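Local coordinates for bifunctional purine biosynthetic protein ADE5,7 (Cryptococcus neoformans var. grubii serotype A, PDB 7LVO) that catalyses two ATP-dependent steps of de novo purine synthesis, its N-terminal half, the piece present here, joining glycine to phosphoribosylamine, at residues D37-L43 with I106-G112; K55-R61 with D353-L359; K374-V379 with A433-L438. One frame throughout, in Å; residues are numbered along the deposited sequence.

Contact 1: residues D37-L43 with I106-G112; sequences DLSILLL and IDLVVPG
Strands 38-43 and 108-111 pair in parallel, Leu41 beside Val109, within the four-stranded parallel sheet of the N domain, where 108-111 is an outermost strand. Their N-to-C directions differ by 21°, the usual twist of such a sheet. Leu41 is held through both its N-H and its C=O: N donates to Leu108 O at 2.8 Å and O accepts from Val110 N at 2.9 Å. Branched and long aliphatic residues suit both faces, since each face is roofed by a helix. Leu41, Leu43 and Val109 share one face; the two leucines meet Ile97 of helix 95-104 and Val109 meets Ile130 of a loop, and CD2 of Leu41 lies alongside CG2 of Val109 at 4.1 Å. Ile40, Leu42, Leu108 and Val110 form the opposite face, on which helix 354-362 rests against Leu108 and Val110. Here CD2 of Leu42 runs alongside Val110, 3.5 Å from its CB. Where the sheet begins, Asp107 extends the pairing with its side chain as well as its backbone. With CG beside its own backbone N (chi1 -58°), its OD2 accepts from Ser39 N at 2.9 Å on the anti side, while Asp107 N donates to Ser39 O at 2.8 Å.

Contact 2: residues K55-R61 with D353-L359; sequences KLAQSSR and DLAEVLL
Leu56 of helix 47-56 points its CD2 branch at the first turn of the N-capped helix 354-362, joining the N domain to the ATP-grasp part. Leu56 crosses Leu358 at about a right angle, CD2 to CD1 3.7 Å, and its CD2 also lies over the backbone N of Ala355 at 3.6 Å, which the short alanine side chain leaves within reach. CB of Lys55 rests on CD2 of Leu354. Beyond the type I turn from Leu56 to Ser59 the contact becomes polar. Asp353 suits the N-cap because its carboxylate accepts a backbone N-H of the first turn, Glu356 N to OD1 at 2.9 Å from above the carboxylate plane, and its negative charge is probably favourable at that helix end. Ser59 turns OG away from its own backbone N (chi1 161°), which sets the hydroxyl against Asp353, donating to OD2 on the syn side at 2.7 Å; OG in turn accepts from Arg61 N, an ST turn. A water bridges Lys55 O and Leu354 N. Arg61 and Glu356 pair through charge alone, their planes 40° apart; Glu356 OE2 has a second partner in Arg365. Arg61 NE is 3.3 Å from Glu356 OE1, the oxygen well out of the guanidinium plane.

Contact 3: residues K374-V379 with A433-L438; sequences KQGYAV and ASAPTL
Four backbone hydrogen bonds join Tyr377 and Val379 to Ala435 and Ala433 in antiparallel pairing. The straightest runs from Tyr377 N to Ala435 O at 2.8 Å, with an angle of 169° at the hydrogen; Val379 N reaches Ala433 O at 2.9 Å. Between these two hydrogen-bonded pairs, Ala378 and Ser434 form a non-hydrogen-bonded pair, their CA atoms 4.1 Å apart, a closeness that small side chains tolerate. On their face of the sheet, Lys374 arches over the strand end, its chain bent at chi3 (-86°), and NZ donates to Ser434 OG at 3.1 Å. Gly376 lets the chain enter the strand: at its backbone angles (phi 103°) a CB would jam against the preceding carbonyl O and clash with Ala435 O, to which its CA makes a CH...O contact. On the other face Tyr377 and Leu438 cross at about a right angle. CB of Leu438 sits over one face of the Tyr377 ring, offset toward its rim, 4.1 Å from the centroid in a CH-pi contact, while Pro436 O lies at the ring edge in plane. CD1 of Leu438 meets CG2 of Val379 at 3.8 Å. Thr437 is the N-cap of helix 438-449, bonding Ala440 N, and that helix packs back through Ala441 and Val442 on Val379. Strands 377-384 and 427-435 are neighbours inside a five-stranded antiparallel sheet, flanked by strands 277-280 and 407-411.

How the contacts relate
From the N terminus, strand 38-44 leads directly into helix 47-56, so the first segments of contacts 1 and 2 follow one another. Contact 1 closes a loop of 62 residues within the N domain; contact 2 opens before that closure and spans 291 intervening residues, so the two cross. They also touch: Leu38 N probably bonds Arg61 O, and Leu38 CD1 packs on Leu359 CD1 at 3.3 Å. Contact 2 brings helix 354-362, from the ATP-grasp part, against the sheet that contact 1 belongs to. The chain then passes from that helix to strand 377-384, where contact 3, in series, closes 53 residues in the C-domain region. Its centre lies about 21 Å from contact 2's and 29 Å from contact 1's.

Contact 1: residues D37-L43 with I106-G112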
loop_
_atom_site.group_PDB
_atom_site.type_symbol
_atom_site.label_atom_id
_atom_site.label_comp_id
_atom_site.label_asym_id
_atom_site.label_seq_id
_atom_site.Cartn_x
_atom_site.Cartn_y
_atom_site.Cartn_z
ATOM N N ASP A 37 -14.066 -5.707 23.434
ATOM C CA ASP A 37 -13.948 -7.090 22.972
ATOM C C ASP A 37 -14.249 -7.135 21.478
ATOM O O ASP A 37 -15.036 -7.949 20.994
ATOM C CB ASP A 37 -14.873 -8.019 23.760
ATOM C CG ASP A 37 -16.323 -7.585 23.703
ATOM O OD1 ASP A 37 -16.579 -6.372 23.555
ATOM O OD2 ASP A 37 -17.206 -8.457 23.805
ATOM N N LEU A 38 -13.595 -6.255 20.727
ATOM C CA LEU A 38 -13.922 -6.064 19.326
ATOM C C LEU A 38 -13.492 -7.260 18.480
ATOM O O LEU A 38 -12.549 -7.982 18.810
ATOM C CB LEU A 38 -13.247 -4.801 18.806
ATOM C CG LEU A 38 -13.706 -3.489 19.441
ATOM C CD1 LEU A 38 -12.760 -2.363 19.059
ATOM C CD2 LEU A 38 -15.129 -3.168 19.024
ATOM N N SER A 39 -14.206 -7.457 17.376
ATOM C CA SER A 39 -13.858 -8.427 16.348
ATOM C C SER A 39 -13.565 -7.655 15.071
ATOM O O SER A 39 -14.431 -6.923 14.581
ATOM C CB SER A 39 -14.992 -9.430 16.124
ATOM O OG SER A 39 -15.207 -10.208 17.283
ATOM N N ILE A 40 -12.347 -7.804 14.549
ATOM C CA ILE A 40 -11.896 -7.100 13.355
ATOM C C ILE A 40 -11.621 -8.116 12.258
ATOM O O ILE A 40 -11.027 -9.171 12.506
ATOM C CB ILE A 40 -10.637 -6.254 13.639
ATOM C CG1 ILE A 40 -10.961 -5.133 14.629
ATOM C CG2 ILE A 40 -10.079 -5.680 12.344
ATOM C CD1 ILE A 40 -9.738 -4.404 15.155
ATOM N N LEU A 41 -12.050 -7.798 11.046
ATOM C CA LEU A 41 -11.887 -8.665 9.885
ATOM C C LEU A 41 -10.911 -8.013 8.919
ATOM O O LEU A 41 -11.185 -6.923 8.392
ATOM C CB LEU A 41 -13.229 -8.911 9.201
ATOM C CG LEU A 41 -13.204 -9.675 7.882
ATOM C CD1 LEU A 41 -12.709 -11.101 8.081
ATOM C CD2 LEU A 41 -14.590 -9.666 7.253
ATOM N N LEU A 42 -9.775 -8.678 8.695
ATOM C CA LEU A 42 -8.776 -8.223 7.738
ATOM C C LEU A 42 -8.957 -8.984 6.433
ATOM O O LEU A 42 -8.942 -10.221 6.430
ATOM C CB LEU A 42 -7.363 -8.435 8.281
ATOM C CG LEU A 42 -7.020 -7.763 9.599
ATOM C CD1 LEU A 42 -5.541 -7.948 9.915
ATOM C CD2 LEU A 42 -7.368 -6.282 9.577
ATOM N N LEU A 43 -9.127 -8.250 5.335
ATOM C CA LEU A 43 -9.186 -8.835 4.002
ATOM C C LEU A 43 -7.795 -8.754 3.372
ATOM O O LEU A 43 -7.219 -7.666 3.264
ATOM C CB LEU A 43 -10.205 -8.120 3.128
ATOM C CG LEU A 43 -11.615 -7.926 3.692
ATOM C CD1 LEU A 43 -12.511 -7.316 2.616
ATOM C CD2 LEU A 43 -12.208 -9.214 4.208
ATOM N N ILE A 106 -18.991 -8.889 13.286
ATOM C CA ILE A 106 -17.733 -8.184 13.081
ATOM C C ILE A 106 -17.958 -6.697 13.315
ATOM O O ILE A 106 -18.923 -6.112 12.808
ATOM C CB ILE A 106 -17.189 -8.449 11.670
ATOM C CG1 ILE A 106 -16.829 -9.925 11.509
ATOM C CG2 ILE A 106 -15.980 -7.554 11.388
ATOM C CD1 ILE A 106 -15.742 -10.415 12.443
ATOM N N ASP A 107 -17.064 -6.078 14.087
ATOM C CA ASP A 107 -17.185 -4.672 14.429
ATOM C C ASP A 107 -16.437 -3.759 13.479
ATOM O O ASP A 107 -16.697 -2.549 13.476
ATOM C CB ASP A 107 -16.667 -4.436 15.851
ATOM C CG ASP A 107 -17.406 -5.265 16.885
ATOM O OD1 ASP A 107 -18.647 -5.119 16.988
ATOM O OD2 ASP A 107 -16.744 -6.065 17.584
ATOM N N LEU A 108 -15.523 -4.296 12.673
ATOM C CA LEU A 108 -14.724 -3.465 11.782
ATOM C C LEU A 108 -14.074 -4.343 10.722
ATOM O O LEU A 108 -13.612 -5.441 11.022
ATOM C CB LEU A 108 -13.646 -2.697 12.559
ATOM C CG LEU A 108 -12.697 -1.830 11.730
ATOM C CD1 LEU A 108 -13.435 -0.655 11.117
ATOM C CD2 LEU A 108 -11.522 -1.361 12.578
ATOM N N VAL A 109 -14.041 -3.842 9.491
ATOM C CA VAL A 109 -13.412 -4.513 8.361
ATOM C C VAL A 109 -12.316 -3.603 7.826
ATOM O O VAL A 109 -12.555 -2.410 7.584
ATOM C CB VAL A 109 -14.427 -4.849 7.255
ATOM C CG1 VAL A 109 -13.733 -5.508 6.073
ATOM C CG2 VAL A 109 -15.526 -5.740 7.795
ATOM N N VAL A 110 -11.116 -4.158 7.663
ATOM C CA VAL A 110 -9.971 -3.419 7.147
ATOM C C VAL A 110 -9.515 -4.066 5.842
ATOM O O VAL A 110 -8.720 -5.019 5.872
ATOM C CB VAL A 110 -8.826 -3.377 8.171
ATOM C CG1 VAL A 110 -7.668 -2.529 7.652
ATOM C CG2 VAL A 110 -9.325 -2.863 9.510
ATOM N N PRO A 111 -10.003 -3.613 4.687
ATOM C CA PRO A 111 -9.502 -4.155 3.416
ATOM C C PRO A 111 -8.064 -3.719 3.168
ATOM O O PRO A 111 -7.717 -2.543 3.318
ATOM C CB PRO A 111 -10.459 -3.571 2.369
ATOM C CG PRO A 111 -11.686 -3.142 3.155
ATOM C CD PRO A 111 -11.150 -2.710 4.494
ATOM N N GLY A 112 -7.230 -4.678 2.776
ATOM C CA GLY A 112 -5.842 -4.399 2.483
ATOM C C GLY A 112 -5.587 -4.143 1.012
ATOM O O GLY A 112 -5.109 -3.077 0.618
#

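Contact 2: residues K55-R61 with D353-L359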
loop_
_atom_site.group_PDB
_atom_site.type_symbol
_atom_site.label_atom_id
_atom_site.label_comp_id
_atom_site.label_asym_id
_atom_site.label_seq_id
_atom_site.Cartn_x
_atom_site.Cartn_y
_atom_site.Cartn_z
ATOM N N LYS A 55 -0.072 -5.550 15.184
ATOM C CA LYS A 55 -0.351 -4.418 16.065
ATOM C C LYS A 55 -1.750 -4.504 16.668
ATOM O O LYS A 55 -1.925 -4.317 17.878
ATOM C CB LYS A 55 -0.184 -3.108 15.297
ATOM C CG LYS A 55 1.239 -2.821 14.844
ATOM C CD LYS A 55 2.210 -2.716 16.027
ATOM C CE LYS A 55 1.797 -1.627 17.011
ATOM N NZ LYS A 55 2.818 -1.423 18.082
ATOM N N LEU A 56 -2.757 -4.808 15.843
ATOM C CA LEU A 56 -4.125 -4.879 16.352
ATOM C C LEU A 56 -4.241 -5.883 17.494
ATOM O O LEU A 56 -4.971 -5.648 18.468
ATOM C CB LEU A 56 -5.088 -5.236 15.223
ATOM C CG LEU A 56 -5.204 -4.214 14.095
ATOM C CD1 LEU A 56 -6.088 -4.758 12.984
ATOM C CD2 LEU A 56 -5.730 -2.879 14.597
ATOM N N ALA A 57 -3.517 -7.000 17.400
ATOM C CA ALA A 57 -3.606 -8.033 18.428
ATOM C C ALA A 57 -3.061 -7.569 19.774
ATOM O O ALA A 57 -3.342 -8.203 20.797
ATOM C CB ALA A 57 -2.859 -9.286 17.975
ATOM N N GLN A 58 -2.298 -6.482 19.803
ATOM C CA GLN A 58 -1.789 -5.935 21.051
ATOM C C GLN A 58 -2.777 -5.000 21.740
ATOM O O GLN A 58 -2.546 -4.627 22.897
ATOM C CB GLN A 58 -0.482 -5.182 20.800
ATOM C CG GLN A 58 0.659 -6.064 20.320
ATOM C CD GLN A 58 1.911 -5.270 20.014
ATOM O OE1 GLN A 58 1.846 -4.195 19.414
ATOM N NE2 GLN A 58 3.053 -5.782 20.439
ATOM N N SER A 59 -3.856 -4.614 21.064
ATOM C CA SER A 59 -4.846 -3.728 21.666
ATOM C C SER A 59 -5.653 -4.478 22.717
ATOM O O SER A 59 -6.184 -5.558 22.454
ATOM C CB SER A 59 -5.778 -3.169 20.599
ATOM O OG SER A 59 -6.992 -2.679 21.168
ATOM N N SER A 60 -5.765 -3.891 23.909
ATOM C CA SER A 60 -6.628 -4.453 24.941
ATOM C C SER A 60 -8.105 -4.299 24.611
ATOM O O SER A 60 -8.944 -4.865 25.320
ATOM C CB SER A 60 -6.326 -3.804 26.298
ATOM O OG SER A 60 -6.588 -2.416 26.267
ATOM N N ARG A 61 -8.445 -3.543 23.571
ATOM C CA ARG A 61 -9.826 -3.390 23.132
ATOM C C ARG A 61 -10.206 -4.372 22.032
ATOM O O ARG A 61 -11.328 -4.308 21.523
ATOM C CB ARG A 61 -10.065 -1.958 22.646
ATOM C CG ARG A 61 -10.038 -0.912 23.756
ATOM C CD ARG A 61 -10.247 0.488 23.206
ATOM N NE ARG A 61 -11.325 0.538 22.225
ATOM C CZ ARG A 61 -12.613 0.446 22.522
ATOM N NH1 ARG A 61 -13.024 0.276 23.768
ATOM N NH2 ARG A 61 -13.513 0.519 21.545
ATOM N N ASP A 353 -2.595 2.786 20.324
ATOM C CA ASP A 353 -3.432 1.628 20.033
ATOM C C ASP A 353 -3.892 1.746 18.587
ATOM O O ASP A 353 -4.685 2.632 18.255
ATOM C CB ASP A 353 -4.624 1.560 20.989
ATOM C CG ASP A 353 -5.520 0.355 20.728
ATOM O OD1 ASP A 353 -5.680 -0.035 19.559
ATOM O OD2 ASP A 353 -6.073 -0.201 21.696
ATOM N N LEU A 354 -3.397 0.853 17.725
ATOM C CA LEU A 354 -3.757 0.931 16.313
ATOM C C LEU A 354 -5.254 0.719 16.121
ATOM O O LEU A 354 -5.866 1.350 15.253
ATOM C CB LEU A 354 -2.970 -0.088 15.502
ATOM C CG LEU A 354 -3.237 -0.062 14.000
ATOM C CD1 LEU A 354 -3.061 1.332 13.417
ATOM C CD2 LEU A 354 -2.320 -1.064 13.279
ATOM N N ALA A 355 -5.856 -0.172 16.913
ATOM C CA ALA A 355 -7.297 -0.391 16.809
ATOM C C ALA A 355 -8.062 0.902 17.089
ATOM O O ALA A 355 -8.987 1.271 16.355
ATOM C CB ALA A 355 -7.725 -1.499 17.769
ATOM N N GLU A 356 -7.675 1.612 18.148
ATOM C CA GLU A 356 -8.331 2.872 18.469
ATOM C C GLU A 356 -8.162 3.875 17.337
ATOM O O GLU A 356 -9.086 4.637 17.029
ATOM C CB GLU A 356 -7.769 3.436 19.777
ATOM C CG GLU A 356 -8.496 4.674 20.273
ATOM C CD GLU A 356 -9.948 4.395 20.593
ATOM O OE1 GLU A 356 -10.216 3.503 21.429
ATOM O OE2 GLU A 356 -10.820 5.054 19.992
ATOM N N VAL A 357 -6.989 3.880 16.696
ATOM C CA VAL A 357 -6.750 4.800 15.591
ATOM C C VAL A 357 -7.689 4.491 14.426
ATOM O O VAL A 357 -8.292 5.389 13.835
ATOM C CB VAL A 357 -5.274 4.736 15.158
ATOM C CG1 VAL A 357 -5.059 5.533 13.877
ATOM C CG2 VAL A 357 -4.376 5.239 16.276
ATOM N N LEU A 358 -7.834 3.208 14.090
ATOM C CA LEU A 358 -8.664 2.842 12.947
ATOM C C LEU A 358 -10.133 3.164 13.203
ATOM O O LEU A 358 -10.843 3.599 12.295
ATOM C CB LEU A 358 -8.481 1.357 12.627
ATOM C CG LEU A 358 -7.066 0.901 12.276
ATOM C CD1 LEU A 358 -7.060 -0.609 12.041
ATOM C CD2 LEU A 358 -6.555 1.629 11.036
ATOM N N LEU A 359 -10.608 2.947 14.429
ATOM C CA LEU A 359 -12.000 3.238 14.742
ATOM C C LEU A 359 -12.239 4.738 14.808
ATOM O O LEU A 359 -13.288 5.222 14.370
ATOM C CB LEU A 359 -12.404 2.579 16.055
ATOM C CG LEU A 359 -12.676 1.077 16.005
ATOM C CD1 LEU A 359 -12.903 0.543 17.418
ATOM C CD2 LEU A 359 -13.865 0.756 15.117
HETATM O O HOH W 1 -2.054 -1.655 18.994
HETATM O O HOH W 2 -4.574 -0.753 23.859
#

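Contact 3: residues K374-V379 with A433-L438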
loop_
_atom_site.group_PDB
_atom_site.type_symbol
_atom_site.label_atom_id
_atom_site.label_comp_id
_atom_site.label_asym_id
_atom_site.label_seq_id
_atom_site.Cartn_x
_atom_site.Cartn_y
_atom_site.Cartn_z
ATOM N N LYS A 374 7.604 6.450 17.831
ATOM C CA LYS A 374 8.829 6.354 18.610
ATOM C C LYS A 374 10.002 6.973 17.854
ATOM O O LYS A 374 9.924 7.281 16.662
ATOM C CB LYS A 374 9.137 4.898 18.948
ATOM C CG LYS A 374 9.272 3.996 17.738
ATOM C CD LYS A 374 9.416 2.524 18.136
ATOM C CE LYS A 374 10.870 2.157 18.423
ATOM N NZ LYS A 374 11.024 0.703 18.704
ATOM N N GLN A 375 11.104 7.163 18.572
ATOM C CA GLN A 375 12.320 7.686 17.967
ATOM C C GLN A 375 13.104 6.559 17.300
ATOM O O GLN A 375 12.977 5.383 17.654
ATOM C CB GLN A 375 13.183 8.384 19.012
ATOM C CG GLN A 375 12.460 9.491 19.769
ATOM C CD GLN A 375 13.360 10.214 20.752
ATOM O OE1 GLN A 375 14.522 10.500 20.456
ATOM N NE2 GLN A 375 12.829 10.509 21.934
ATOM N N GLY A 376 13.914 6.933 16.321
ATOM C CA GLY A 376 14.687 5.979 15.561
ATOM C C GLY A 376 14.105 5.710 14.187
ATOM O O GLY A 376 13.294 6.467 13.653
ATOM N N TYR A 377 14.527 4.584 13.615
ATOM C CA TYR A 377 14.177 4.218 12.252
ATOM C C TYR A 377 13.671 2.786 12.217
ATOM O O TYR A 377 13.849 2.024 13.164
ATOM C CB TYR A 377 15.388 4.367 11.306
ATOM C CG TYR A 377 15.964 5.766 11.266
ATOM C CD1 TYR A 377 16.805 6.219 12.270
ATOM C CD2 TYR A 377 15.664 6.630 10.221
ATOM C CE1 TYR A 377 17.335 7.500 12.234
ATOM C CE2 TYR A 377 16.179 7.906 10.178
ATOM C CZ TYR A 377 17.015 8.338 11.186
ATOM O OH TYR A 377 17.535 9.612 11.148
ATOM N N ALA A 378 13.029 2.434 11.105
ATOM C CA ALA A 378 12.518 1.087 10.884
ATOM C C ALA A 378 12.796 0.691 9.441
ATOM O O ALA A 378 12.765 1.531 8.533
ATOM C CB ALA A 378 11.008 1.001 11.178
ATOM N N VAL A 379 13.056 -0.599 9.236
ATOM C CA VAL A 379 13.420 -1.126 7.929
ATOM C C VAL A 379 12.705 -2.452 7.710
ATOM O O VAL A 379 12.496 -3.225 8.645
ATOM C CB VAL A 379 14.948 -1.325 7.795
ATOM C CG1 VAL A 379 15.295 -1.846 6.407
ATOM C CG2 VAL A 379 15.690 -0.032 8.098
ATOM N N ALA A 433 12.906 -4.537 11.370
ATOM C CA ALA A 433 13.487 -4.161 12.649
ATOM C C ALA A 433 13.481 -2.644 12.784
ATOM O O ALA A 433 13.469 -1.907 11.792
ATOM C CB ALA A 433 14.914 -4.705 12.797
ATOM N N SER A 434 13.494 -2.186 14.035
ATOM C CA SER A 434 13.649 -0.778 14.361
ATOM C C SER A 434 14.831 -0.614 15.307
ATOM O O SER A 434 15.237 -1.553 15.998
ATOM C CB SER A 434 12.380 -0.202 14.999
ATOM O OG SER A 434 12.114 -0.810 16.250
ATOM N N ALA A 435 15.391 0.589 15.331
ATOM C CA ALA A 435 16.567 0.871 16.143
ATOM C C ALA A 435 16.783 2.379 16.172
ATOM O O ALA A 435 16.222 3.102 15.340
ATOM C CB ALA A 435 17.814 0.159 15.591
ATOM N N PRO A 436 17.593 2.871 17.110
ATOM C CA PRO A 436 17.793 4.329 17.203
ATOM C C PRO A 436 18.430 4.934 15.966
ATOM O O PRO A 436 18.169 6.101 15.656
ATOM C CB PRO A 436 18.704 4.485 18.434
ATOM C CG PRO A 436 18.538 3.210 19.214
ATOM C CD PRO A 436 18.288 2.138 18.184
ATOM N N THR A 437 19.269 4.181 15.257
ATOM C CA THR A 437 19.925 4.660 14.051
ATOM C C THR A 437 19.503 3.807 12.863
ATOM O O THR A 437 19.147 2.633 13.014
ATOM C CB THR A 437 21.456 4.625 14.183
ATOM O OG1 THR A 437 21.889 3.275 14.390
ATOM C CG2 THR A 437 21.911 5.493 15.348
ATOM N N LEU A 438 19.555 4.407 11.670
ATOM C CA LEU A 438 19.151 3.686 10.467
ATOM C C LEU A 438 20.080 2.509 10.194
ATOM O O LEU A 438 19.619 1.420 9.817
ATOM C CB LEU A 438 19.127 4.640 9.276
ATOM C CG LEU A 438 18.688 4.037 7.939
ATOM C CD1 LEU A 438 17.308 3.396 8.057
ATOM C CD2 LEU A 438 18.687 5.096 6.843
#